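Local structure of uncharacterized protein (Bacteroides ovatus CL02T12C04, 6PTM) at residues V156-K160 / D161-Y165; D257-P261 / L262-V266; L584-Y587 / E588-F592. The protein probably cleaves carrageenan from chain ends as an exo-acting glycoside hydrolase of the beta-galactosidase-related family GH42. All blocks are in the same frame, centred on the assembly; numbering follows the deposited sequence. Where two conformers were deposited one is given.

Contact 1. Residues V156-K160 / D161-Y165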
loop_
_atom_site.group_PDB
_atom_site.type_symbol
_atom_site.label_atom_id
_atom_site.label_comp_id
_atom_site.label_asym_id
_atom_site.label_seq_id
_atom_site.Cartn_x
_atom_site.Cartn_y
_atom_site.Cartn_z
ATOM N N VAL A 156 18.200 -9.690 8.582
ATOM C CA VAL A 156 17.672 -8.420 7.982
ATOM C C VAL A 156 17.347 -7.449 9.110
ATOM O O VAL A 156 16.754 -7.875 10.141
ATOM C CB VAL A 156 16.463 -8.672 7.059
ATOM C CG1 VAL A 156 15.881 -7.379 6.498
ATOM C CG2 VAL A 156 16.861 -9.542 5.900
ATOM N N LYS A 157 17.704 -6.187 8.924
ATOM C CA LYS A 157 17.362 -5.110 9.880
ATOM C C LYS A 157 16.678 -3.946 9.159
ATOM O O LYS A 157 16.959 -3.698 7.946
ATOM C CB LYS A 157 18.627 -4.608 10.577
ATOM C CG LYS A 157 19.433 -5.670 11.305
ATOM C CD LYS A 157 18.758 -6.204 12.542
ATOM C CE LYS A 157 19.591 -7.292 13.182
ATOM N NZ LYS A 157 18.837 -7.909 14.295
ATOM N N VAL A 158 15.836 -3.222 9.895
ATOM C CA VAL A 158 15.260 -1.949 9.420
ATOM C C VAL A 158 16.317 -0.881 9.615
ATOM O O VAL A 158 16.884 -0.776 10.727
ATOM C CB VAL A 158 13.962 -1.577 10.131
ATOM C CG1 VAL A 158 13.536 -0.170 9.737
ATOM C CG2 VAL A 158 12.879 -2.577 9.817
ATOM N N ASP A 159 16.556 -0.100 8.578
ATOM C CA ASP A 159 17.415 1.092 8.697
ATOM C C ASP A 159 16.756 2.216 7.898
ATOM O O ASP A 159 16.803 2.176 6.652
ATOM C CB ASP A 159 18.830 0.737 8.248
ATOM C CG ASP A 159 19.816 1.881 8.316
ATOM O OD1 ASP A 159 19.437 2.948 8.780
ATOM O OD2 ASP A 159 20.921 1.694 7.866
ATOM N N LYS A 160 16.189 3.191 8.588
ATOM C CA LYS A 160 15.477 4.345 7.969
ATOM C C LYS A 160 14.405 3.788 7.016
ATOM O O LYS A 160 13.503 3.135 7.544
ATOM C CB LYS A 160 16.512 5.303 7.364
ATOM C CG LYS A 160 15.973 6.647 6.894
ATOM C CD LYS A 160 17.052 7.680 6.675
ATOM C CE LYS A 160 16.549 8.966 6.046
ATOM N NZ LYS A 160 17.663 9.894 5.751
ATOM N N ASP A 161 14.519 4.040 5.706
ATOM C CA ASP A 161 13.504 3.645 4.693
ATOM C C ASP A 161 13.920 2.320 4.040
ATOM O O ASP A 161 13.345 1.975 3.024
ATOM C CB ASP A 161 13.328 4.714 3.603
ATOM C CG ASP A 161 14.595 5.105 2.861
ATOM O OD1 ASP A 161 15.662 4.801 3.347
ATOM O OD2 ASP A 161 14.488 5.712 1.812
ATOM N N MET A 162 14.840 1.580 4.653
ATOM C CA MET A 162 15.309 0.340 3.993
ATOM C C MET A 162 15.251 -0.889 4.891
ATOM O O MET A 162 15.306 -0.762 6.098
ATOM C CB MET A 162 16.781 0.449 3.576
ATOM C CG MET A 162 17.137 1.675 2.788
ATOM S SD MET A 162 18.911 1.866 2.603
ATOM C CE MET A 162 19.325 2.548 4.203
ATOM N N LEU A 163 15.158 -2.036 4.230
ATOM C CA LEU A 163 15.397 -3.350 4.860
ATOM C C LEU A 163 16.816 -3.687 4.391
ATOM O O LEU A 163 17.051 -3.695 3.177
ATOM C CB LEU A 163 14.355 -4.357 4.380
ATOM C CG LEU A 163 13.020 -4.253 5.110
ATOM C CD1 LEU A 163 12.017 -5.226 4.542
ATOM C CD2 LEU A 163 13.201 -4.477 6.603
ATOM N N VAL A 164 17.726 -3.916 5.332
ATOM C CA VAL A 164 19.161 -4.082 4.981
ATOM C C VAL A 164 19.653 -5.512 5.227
ATOM O O VAL A 164 19.430 -6.050 6.301
ATOM C CB VAL A 164 20.012 -3.060 5.758
ATOM C CG1 VAL A 164 21.501 -3.284 5.588
ATOM C CG2 VAL A 164 19.644 -1.628 5.413
ATOM N N TYR A 165 20.265 -6.090 4.198
ATOM C CA TYR A 165 20.986 -7.378 4.297
ATOM C C TYR A 165 22.426 -7.126 3.852
ATOM O O TYR A 165 22.633 -6.722 2.701
ATOM C CB TYR A 165 20.309 -8.450 3.442
ATOM C CG TYR A 165 20.999 -9.786 3.502
ATOM C CD1 TYR A 165 21.024 -10.514 4.685
ATOM C CD2 TYR A 165 21.608 -10.342 2.384
ATOM C CE1 TYR A 165 21.709 -11.723 4.782
ATOM C CE2 TYR A 165 22.266 -11.570 2.458
ATOM C CZ TYR A 165 22.311 -12.260 3.660
ATOM O OH TYR A 165 22.953 -13.454 3.746
#
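Leu163 and Val158 meet across the two strands of a short beta hairpin, methyl against methyl. Leu163 CD2 lies 3.7 Å from Val158 CG2 and 4.0 Å from Val156 CG1, so one branch of the leucine fills the angle between two valines. Chi1 of -81° sets the leucine's CG beside its backbone N, and an extended chi2 then directs CD2 at the valines. Beta-branched valines favour extended backbone, and leucine adds a longer apolar arm to reach across. Val158 and Leu163 are a non-hydrogen-bonded antiparallel pair, flanked by two hydrogen-bonded ones. In the first, Val164 N reaches Lys157 O at 2.7 Å and Lys157 N bonds back to Val164 O. In the second, Asp159 N points almost straight at Met162 O (2.9 Å, 177° at the hydrogen), while the return bond from Met162 N meets Asp159 O from above its carbonyl plane.

The face of Asp159, Met162 and Val164 holds no such methyl cluster, and its side chains are exposed or partly so. Asp159 and Met162 run side by side, the methionine bent so that its CE comes 3.5 Å from Asp159 O, and Val164 CG2 rests 3.8 Å from Asp159 CB. Lys160, second residue of the type II' turn Asp159-Met162, has a positive phi (54°) where glycine is usual; its long, extended chain leads away from the tip. Lys157 is exposed too, its amino group bonded to Gln282.

Asp161 differs: it is buried, and its carboxylate forms a salt bridge with Arg559 of helix 551-559, whose Met555 also touches Met162. The hairpin adds two antiparallel strands beside strand 168-175, where Leu163 packs on Leu172; that strand is consistent with the first of a GH42 (beta/alpha)8 barrel.

Contact 2. Residues D257-P261 / L262-V266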
loop_
_atom_site.group_PDB
_atom_site.type_symbol
_atom_site.label_atom_id
_atom_site.label_comp_id
_atom_site.label_asym_id
_atom_site.label_seq_id
_atom_site.Cartn_x
_atom_site.Cartn_y
_atom_site.Cartn_z
ATOM N N ASP A 257 -15.676 -1.189 22.257
ATOM C CA ASP A 257 -15.664 0.289 22.316
ATOM C C ASP A 257 -14.249 0.765 22.642
ATOM O O ASP A 257 -13.832 0.579 23.785
ATOM C CB ASP A 257 -16.636 0.749 23.400
ATOM C CG ASP A 257 -16.677 2.260 23.538
ATOM O OD1 ASP A 257 -16.067 2.947 22.696
ATOM O OD2 ASP A 257 -17.355 2.727 24.451
ATOM N N ILE A 258 -13.556 1.400 21.689
ATOM C CA ILE A 258 -12.183 1.942 21.938
ATOM C C ILE A 258 -12.207 3.037 23.016
ATOM O O ILE A 258 -11.137 3.373 23.542
ATOM C CB ILE A 258 -11.515 2.436 20.643
ATOM C CG1 ILE A 258 -12.332 3.519 19.925
ATOM C CG2 ILE A 258 -11.206 1.267 19.741
ATOM C CD1 ILE A 258 -11.627 4.141 18.735
ATOM N N ASN A 259 -13.370 3.611 23.348
ATOM C CA ASN A 259 -13.430 4.679 24.379
ATOM C C ASN A 259 -13.909 4.120 25.735
ATOM O O ASN A 259 -14.153 4.939 26.632
ATOM C CB ASN A 259 -14.273 5.853 23.877
ATOM C CG ASN A 259 -13.628 6.513 22.688
ATOM O OD1 ASN A 259 -14.174 6.503 21.589
ATOM N ND2 ASN A 259 -12.458 7.101 22.903
ATOM N N HIS A 260 -14.072 2.802 25.897
ATOM C CA HIS A 260 -14.572 2.198 27.166
ATOM C C HIS A 260 -13.389 1.885 28.078
ATOM O O HIS A 260 -12.414 1.288 27.614
ATOM C CB HIS A 260 -15.387 0.947 26.886
ATOM C CG HIS A 260 -16.186 0.505 28.066
ATOM N ND1 HIS A 260 -15.590 0.053 29.220
ATOM C CD2 HIS A 260 -17.521 0.456 28.266
ATOM C CE1 HIS A 260 -16.527 -0.240 30.100
ATOM N NE2 HIS A 260 -17.734 -0.017 29.534
ATOM N N PRO A 261 -13.404 2.263 29.381
ATOM C CA PRO A 261 -12.275 1.993 30.279
ATOM C C PRO A 261 -11.908 0.517 30.392
ATOM O O PRO A 261 -10.763 0.257 30.602
ATOM C CB PRO A 261 -12.721 2.495 31.655
ATOM C CG PRO A 261 -13.691 3.598 31.306
ATOM C CD PRO A 261 -14.403 3.120 30.042
ATOM N N LEU A 262 -12.869 -0.402 30.261
ATOM C CA LEU A 262 -12.568 -1.830 30.437
ATOM C C LEU A 262 -11.825 -2.304 29.178
ATOM O O LEU A 262 -10.981 -3.223 29.276
ATOM C CB LEU A 262 -13.865 -2.589 30.703
ATOM C CG LEU A 262 -13.694 -4.074 30.955
ATOM C CD1 LEU A 262 -12.917 -4.299 32.233
ATOM C CD2 LEU A 262 -15.039 -4.759 31.000
ATOM N N ALA A 263 -12.059 -1.657 28.042
ATOM C CA ALA A 263 -11.324 -1.964 26.799
ATOM C C ALA A 263 -9.860 -1.574 26.994
ATOM O O ALA A 263 -8.974 -2.374 26.648
ATOM C CB ALA A 263 -11.961 -1.259 25.623
ATOM N N ARG A 264 -9.606 -0.383 27.537
ATOM C CA ARG A 264 -8.233 0.104 27.803
ATOM C C ARG A 264 -7.531 -0.785 28.867
ATOM O O ARG A 264 -6.316 -1.092 28.690
ATOM C CB ARG A 264 -8.278 1.594 28.159
ATOM C CG ARG A 264 -9.068 2.404 27.140
ATOM C CD ARG A 264 -8.231 3.416 26.396
ATOM N NE ARG A 264 -8.864 3.927 25.169
ATOM C CZ ARG A 264 -8.433 5.009 24.517
ATOM N NH1 ARG A 264 -7.421 5.710 25.012
ATOM N NH2 ARG A 264 -9.014 5.397 23.393
ATOM N N GLN A 265 -8.229 -1.189 29.930
ATOM C CA GLN A 265 -7.649 -2.124 30.938
ATOM C C GLN A 265 -7.195 -3.407 30.211
ATOM O O GLN A 265 -6.056 -3.891 30.428
ATOM C CB GLN A 265 -8.658 -2.442 32.050
ATOM C CG GLN A 265 -8.195 -3.565 33.001
ATOM C CD GLN A 265 -9.314 -4.009 33.913
ATOM O OE1 GLN A 265 -10.001 -3.162 34.456
ATOM N NE2 GLN A 265 -9.560 -5.320 34.020
ATOM N N VAL A 266 -8.051 -3.952 29.364
ATOM C CA VAL A 266 -7.811 -5.290 28.762
ATOM C C VAL A 266 -6.614 -5.183 27.808
ATOM O O VAL A 266 -5.695 -6.047 27.869
ATOM C CB VAL A 266 -9.078 -5.878 28.099
ATOM C CG1 VAL A 266 -8.739 -7.087 27.247
ATOM C CG2 VAL A 266 -10.150 -6.250 29.124
HETATM O O HOH W 1 -9.975 8.010 21.414
#
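A capped helix start joins the loop Asp257-His260 to helix 261-278, with His260 at the N-cap. Its ring nitrogen ND1 accepts from Leu262 N at 2.9 Å, the donor lying in the ring plane and the bond nearly straight (164°). Chi1 of -166° with chi2 of -66° turns the ND1 edge of the ring toward Leu262 N, while NE2 bonds Asp242. Proline suits the next position because a first-turn residue need not donate a backbone hydrogen. Arg264 N then bonds His260 O, and Gln265 N bonds Pro261 O.

Arg264 reaches back alongside the loop and grips one carbonyl oxygen side-on: NE lies 2.8 Å and NH2 2.9 Å from Ile258 O, which sits in the guanidinium plane. NE comes nearly along the C=O axis, whereas NH2 stands above the carbonyl plane. A salt bridge from NH2 to Glu373 adds a charged partner. With the guanidinium cut back to an alanine, Ile258 O is likely to lose both side-chain donors and Glu373 its positive partner.

The loop is itself a type I turn from Asp257 to His260. Within it, Asp257 OD1 accepts from Asn259 N at 2.9 Å, met from above the carboxylate plane, and this closes an Asx turn. His260 ND1 then caps what is probably a barrel helix, lying in sequence between strands 225-230 and 288-292.

Contact 3. Residues L584-Y587 / E588-F592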
loop_
_atom_site.group_PDB
_atom_site.type_symbol
_atom_site.label_atom_id
_atom_site.label_comp_id
_atom_site.label_asym_id
_atom_site.label_seq_id
_atom_site.Cartn_x
_atom_site.Cartn_y
_atom_site.Cartn_z
ATOM N N LEU A 584 -7.540 13.126 -7.598
ATOM C CA LEU A 584 -7.060 12.164 -8.622
ATOM C C LEU A 584 -6.920 12.887 -9.967
ATOM O O LEU A 584 -5.961 12.602 -10.668
ATOM C CB LEU A 584 -8.007 10.954 -8.712
ATOM C CG LEU A 584 -7.628 9.896 -9.745
ATOM C CD1 LEU A 584 -6.219 9.381 -9.493
ATOM C CD2 LEU A 584 -8.624 8.734 -9.760
ATOM N N ARG A 585 -7.853 13.763 -10.355
ATOM C CA ARG A 585 -7.827 14.349 -11.718
ATOM C C ARG A 585 -6.513 15.126 -11.894
ATOM O O ARG A 585 -5.852 14.942 -12.951
ATOM C CB ARG A 585 -9.091 15.180 -11.985
ATOM C CG ARG A 585 -9.286 15.552 -13.455
ATOM C CD ARG A 585 -10.546 16.398 -13.741
ATOM N NE ARG A 585 -11.681 15.752 -13.091
ATOM C CZ ARG A 585 -12.252 16.159 -11.960
ATOM N NH1 ARG A 585 -11.880 17.272 -11.350
ATOM N NH2 ARG A 585 -13.208 15.424 -11.437
ATOM N N ILE A 586 -6.085 15.897 -10.885
ATOM C CA ILE A 586 -4.866 16.736 -10.982
ATOM C C ILE A 586 -3.627 15.824 -10.842
ATOM O O ILE A 586 -2.664 16.006 -11.623
ATOM C CB ILE A 586 -4.861 17.944 -10.010
ATOM C CG1 ILE A 586 -3.566 18.750 -10.134
ATOM C CG2 ILE A 586 -5.073 17.548 -8.559
ATOM C CD1 ILE A 586 -3.200 19.210 -11.553
ATOM N N TYR A 587 -3.655 14.829 -9.957
ATOM C CA TYR A 587 -2.563 13.816 -9.838
ATOM C C TYR A 587 -2.311 13.152 -11.191
ATOM O O TYR A 587 -1.166 13.105 -11.642
ATOM C CB TYR A 587 -2.930 12.721 -8.836
ATOM C CG TYR A 587 -1.873 11.672 -8.641
ATOM C CD1 TYR A 587 -0.719 11.935 -7.920
ATOM C CD2 TYR A 587 -1.988 10.429 -9.241
ATOM C CE1 TYR A 587 0.273 10.974 -7.755
ATOM C CE2 TYR A 587 -1.011 9.449 -9.079
ATOM C CZ TYR A 587 0.110 9.715 -8.313
ATOM O OH TYR A 587 1.052 8.766 -8.154
ATOM N N GLU A 588 -3.363 12.610 -11.806
ATOM C CA GLU A 588 -3.299 11.919 -13.131
ATOM C C GLU A 588 -2.736 12.879 -14.191
ATOM O O GLU A 588 -1.895 12.475 -15.041
ATOM C CB GLU A 588 -4.701 11.458 -13.500
ATOM C CG GLU A 588 -4.810 10.766 -14.833
ATOM C CD GLU A 588 -6.209 10.250 -15.111
ATOM O OE1 GLU A 588 -7.175 11.055 -15.016
ATOM O OE2 GLU A 588 -6.334 9.062 -15.440
ATOM N N LYS A 589 -3.194 14.122 -14.152
ATOM C CA LYS A 589 -2.773 15.162 -15.110
ATOM C C LYS A 589 -1.268 15.377 -14.999
ATOM O O LYS A 589 -0.658 15.587 -16.022
ATOM C CB LYS A 589 -3.578 16.442 -14.866
ATOM C CG LYS A 589 -3.362 17.500 -15.914
ATOM C CD LYS A 589 -3.934 17.075 -17.259
ATOM C CE LYS A 589 -3.987 18.203 -18.254
ATOM N NZ LYS A 589 -4.618 17.712 -19.505
ATOM N N LEU A 590 -0.683 15.291 -13.799
ATOM C CA LEU A 590 0.737 15.640 -13.582
ATOM C C LEU A 590 1.650 14.402 -13.646
ATOM O O LEU A 590 2.823 14.592 -13.791
ATOM C CB LEU A 590 0.895 16.345 -12.229
ATOM C CG LEU A 590 0.184 17.687 -12.045
ATOM C CD1 LEU A 590 0.471 18.221 -10.646
ATOM C CD2 LEU A 590 0.586 18.698 -13.111
ATOM N N ASN A 591 1.128 13.191 -13.512
ATOM C CA ASN A 591 1.918 11.992 -13.132
ATOM C C ASN A 591 2.627 11.300 -14.310
ATOM O O ASN A 591 3.413 10.338 -14.045
ATOM C CB ASN A 591 1.062 10.911 -12.483
ATOM C CG ASN A 591 1.934 9.862 -11.834
ATOM O OD1 ASN A 591 2.830 10.217 -11.076
ATOM N ND2 ASN A 591 1.704 8.601 -12.159
ATOM N N PHE A 592 2.445 11.759 -15.548
ATOM C CA PHE A 592 3.052 11.079 -16.718
ATOM C C PHE A 592 4.009 12.032 -17.426
ATOM O O PHE A 592 4.128 11.930 -18.641
ATOM C CB PHE A 592 1.948 10.521 -17.634
ATOM C CG PHE A 592 1.058 9.544 -16.922
ATOM C CD1 PHE A 592 -0.033 9.997 -16.196
ATOM C CD2 PHE A 592 1.361 8.200 -16.896
ATOM C CE1 PHE A 592 -0.828 9.117 -15.499
ATOM C CE2 PHE A 592 0.555 7.316 -16.205
ATOM C CZ PHE A 592 -0.526 7.780 -15.485
HETATM O O HOH W 2 -6.575 13.894 -15.337
#
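Tyr587 lays its ring alongside the amide of Asn591, one helical turn further on. The ring and amide planes are inclined by only 18°, and Asn591 CB stands over one ring face, 4.2 Å above the plane and offset toward the rim. Tyr587 OH and Asn591 OD1 are 3.7 Å apart, a contact rather than a bond; Tyr587 OH bonds Asp455, and the amide's other atom, ND2, bonds Glu708. In both residues CG is anti to the backbone N (chi1 -179° and -167°), which sends ring and amide the same way. A tyrosine suits this buried place, as its ring packs on Ile597 and Phe599 while its hydroxyl meets a carboxylate.

Tyr587 lies in the last turn or so of helix 579-590, and Asn591 follows it. The helix is on the connection of a beta-alpha-beta crossover between strands 564-567 and 597-600, parallel neighbours in a five-stranded sheet. Glu588 N bonds Leu584 O at 2.8 Å in regular alpha-helical fashion, and Lys589 N follows on Arg585 O. Leu590 N divides between Ile586 O and Tyr587 O, both bonds weak.

On another side of the helix, Ile586 CD1 crosses to Leu590 CG at 3.7 Å. Both side chains are buried, and aliphatic groups fit here between Ile597, touched by Leu590, and helix 674-687, touched by Ile586. Nearer solvent, a water donates to Arg585 O at 2.7 Å and to Glu588 OE1 at 2.9 Å, tying the carboxylate back to the preceding turn. Its other oxygen, OE2, bonds Tyr443, while Arg585 pairs with Asp582 through NH1.

How the contacts relate
The three contacts follow one another along the single chain and lie well apart. Contact 1 edges the mixed sheet, and contact 2 starts helix 261-278, in the chain between strands 225-230 and 288-292 of the four-stranded sheet; both sheets are consistent with parts of one (beta/alpha)8 barrel, which these contacts would share. Contact 3 belongs to a separate alpha/beta domain. Centres of contacts 1 and 2 are 35 Å apart, those of 1 and 3 31 Å, and those of 2 and 3 43 Å. Even the nearest atoms, between contacts 1 and 3, are about 17 Å apart. Each contact is local to its element: a hairpin turn, a helix start and the last turn of a crossover helix.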